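Local coordinates for cation efflux system protein CusF (Escherichia coli, PDB 3E6Z) that binds a single copper ion in the periplasm and serves as the metallochaperone of the Cus efflux system, which gives the bacterium resistance to copper and silver, at residues 22-27 with 74-79. The protein carries 1 engineered substitution. Numbering follows the deposited sequence. Where two conformers were deposited one is given.
Sequences KKITIH and QDIKVS. With ACT (acetate ion), chain C.
I76 alone spans the gap from 74-79 to 22-27: its terminal methyl CD1 meets CD1 of I26 at 3.8 Å and lies 4.4 Å from CD1 of I24. No hydrogen bond joins the two segments, and the nearest backbones, at I24 and I76, stay 10.1 Å apart between their CA atoms. I76 and I26 reach toward each other tip to tip. In I76 the longer branch is extended at both torsions, with CG1 opposite the backbone N (chi1 -179°) and chi2 at 162°, and together they point CD1 at the two isoleucines of 22-27. In I26 CG1 stands beside the backbone N instead (chi1 -56°), and this branch, also extended at chi2, is the one whose CD1 reaches I76. Strands 23-28 and 70-78 are not sheet neighbours; the order 39-44, 23-28, 8-18, 59-67, 70-78 curls into the five-stranded OB-fold barrel of CusF, and the three isoleucines meet in its core. F62 touches both I26 and I76, M51 also packs on I76, and I54 and L73 on I24. The side chain of I26 is about 9 Å from the copper (II) ion held by H28, M39 and M41. On strand 23-28, away from the core, K23 NZ donates to O of an acetate at 2.8 Å, an ion likely picked up during crystallisation; R42 NE is hydrogen-bonded to the same ion.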
loop_
_atom_site.group_PDB
_atom_site.type_symbol
_atom_site.label_atom_id
_atom_site.label_comp_id
_atom_site.label_asym_id
_atom_site.label_seq_id
_atom_site.Cartn_x
_atom_site.Cartn_y
_atom_site.Cartn_z
ATOM N N LYS A 22 7.236 -7.705 -8.466
ATOM C CA LYS A 22 7.058 -6.280 -8.060
ATOM C C LYS A 22 5.768 -6.135 -7.210
ATOM O O LYS A 22 4.968 -5.237 -7.412
ATOM C CB LYS A 22 7.034 -5.323 -9.259
ATOM C CG LYS A 22 8.325 -5.396 -10.137
ATOM C CD LYS A 22 9.609 -4.982 -9.420
ATOM C CE LYS A 22 10.875 -4.839 -10.236
ATOM N NZ LYS A 22 11.332 -6.097 -10.860
ATOM N N LYS A 23 5.632 -7.041 -6.192
ATOM C CA LYS A 23 4.443 -7.092 -5.362
ATOM C C LYS A 23 4.870 -7.046 -3.876
ATOM O O LYS A 23 5.708 -7.850 -3.456
ATOM C CB LYS A 23 3.620 -8.342 -5.622
ATOM C CG LYS A 23 3.084 -8.493 -7.032
ATOM C CD LYS A 23 1.982 -7.522 -7.402
ATOM C CE LYS A 23 1.635 -7.691 -8.856
ATOM N NZ LYS A 23 0.378 -6.923 -9.236
ATOM N N ILE A 24 4.267 -6.168 -3.141
ATOM C CA ILE A 24 4.449 -6.107 -1.682
ATOM C C ILE A 24 3.097 -6.498 -1.107
ATOM O O ILE A 24 2.070 -5.838 -1.341
ATOM C CB ILE A 24 4.817 -4.710 -1.229
ATOM C CG1 ILE A 24 6.107 -4.225 -1.929
ATOM C CG2 ILE A 24 5.083 -4.736 0.361
ATOM C CD1 ILE A 24 6.481 -2.903 -1.576
ATOM N N THR A 25 3.070 -7.605 -0.295
ATOM C CA THR A 25 1.879 -8.032 0.380
ATOM C C THR A 25 1.864 -7.350 1.787
ATOM O O THR A 25 2.850 -7.518 2.545
ATOM C CB THR A 25 1.852 -9.561 0.502
ATOM O OG1 THR A 25 1.879 -10.096 -0.822
ATOM C CG2 THR A 25 0.651 -10.085 1.190
ATOM N N ILE A 26 0.826 -6.579 2.048
ATOM C CA ILE A 26 0.716 -5.769 3.268
ATOM C C ILE A 26 -0.552 -6.083 3.960
ATOM O O ILE A 26 -1.648 -6.111 3.341
ATOM C CB ILE A 26 0.771 -4.232 2.956
ATOM C CG1 ILE A 26 2.044 -3.924 2.191
ATOM C CG2 ILE A 26 0.623 -3.389 4.279
ATOM C CD1 ILE A 26 2.142 -2.400 1.733
ATOM N N HIS A 27 -0.458 -6.291 5.328
ATOM C CA HIS A 27 -1.676 -6.398 6.105
ATOM C C HIS A 27 -1.934 -4.997 6.694
ATOM O O HIS A 27 -1.200 -4.477 7.557
ATOM C CB HIS A 27 -1.484 -7.442 7.222
ATOM C CG HIS A 27 -2.758 -7.657 7.969
ATOM N ND1 HIS A 27 -3.834 -8.204 7.341
ATOM C CD2 HIS A 27 -3.122 -7.341 9.259
ATOM C CE1 HIS A 27 -4.828 -8.233 8.227
ATOM N NE2 HIS A 27 -4.431 -7.708 9.381
ATOM N N GLN A 74 2.177 4.670 -4.659
ATOM C CA GLN A 74 2.811 5.951 -4.832
ATOM C C GLN A 74 4.134 6.006 -4.040
ATOM O O GLN A 74 5.129 6.531 -4.556
ATOM C CB GLN A 74 1.896 7.087 -4.320
ATOM C CG GLN A 74 0.490 7.191 -5.002
ATOM C CD GLN A 74 0.618 7.757 -6.429
ATOM O OE1 GLN A 74 0.943 7.001 -7.354
ATOM N NE2 GLN A 74 0.399 9.053 -6.553
ATOM N N ASP A 75 4.092 5.496 -2.797
ATOM C CA ASP A 75 5.273 5.615 -1.910
ATOM C C ASP A 75 5.031 4.649 -0.757
ATOM O O ASP A 75 3.902 4.236 -0.485
ATOM C CB ASP A 75 5.467 7.056 -1.449
ATOM C CG ASP A 75 4.192 7.650 -0.833
ATOM O OD1 ASP A 75 3.729 7.150 0.211
ATOM O OD2 ASP A 75 3.546 8.474 -1.536
ATOM N N ILE A 76 6.126 4.313 -0.069
ATOM C CA ILE A 76 6.041 3.461 1.121
ATOM C C ILE A 76 7.299 3.755 1.867
ATOM O O ILE A 76 8.373 3.872 1.363
ATOM C CB ILE A 76 5.913 1.938 0.700
ATOM C CG1 ILE A 76 5.802 1.073 1.986
ATOM C CG2 ILE A 76 7.040 1.457 -0.208
ATOM C CD1 ILE A 76 5.272 -0.266 1.687
ATOM N N LYS A 77 7.140 3.813 3.216
ATOM C CA LYS A 77 8.220 4.063 4.115
ATOM C C LYS A 77 7.911 3.383 5.393
ATOM O O LYS A 77 6.786 3.223 5.751
ATOM C CB LYS A 77 8.453 5.529 4.453
ATOM C CG LYS A 77 7.413 6.215 5.160
ATOM C CD LYS A 77 7.993 7.600 5.604
ATOM C CE LYS A 77 7.480 8.151 6.972
ATOM N NZ LYS A 77 7.201 7.382 8.214
ATOM N N VAL A 78 8.955 3.091 6.208
ATOM C CA VAL A 78 8.713 2.584 7.596
ATOM C C VAL A 78 8.073 3.731 8.418
ATOM O O VAL A 78 8.412 4.897 8.274
ATOM C CB VAL A 78 10.069 2.176 8.261
ATOM C CG1 VAL A 78 9.887 2.010 9.837
ATOM C CG2 VAL A 78 10.535 0.918 7.610
ATOM N N SER A 79 7.112 3.343 9.252
ATOM C CA SER A 79 6.439 4.297 10.139
ATOM C C SER A 79 6.451 3.789 11.571
ATOM O O SER A 79 6.776 2.660 11.833
ATOM C CB SER A 79 5.068 4.574 9.662
ATOM O OG SER A 79 4.317 3.462 9.751
HETATM C C ACT C . -2.774 -7.811 -7.244
HETATM O O ACT C . -1.893 -7.061 -7.598
HETATM O OXT ACT C . -2.669 -9.080 -7.431
HETATM C CH3 ACT C . -3.947 -7.243 -6.578
#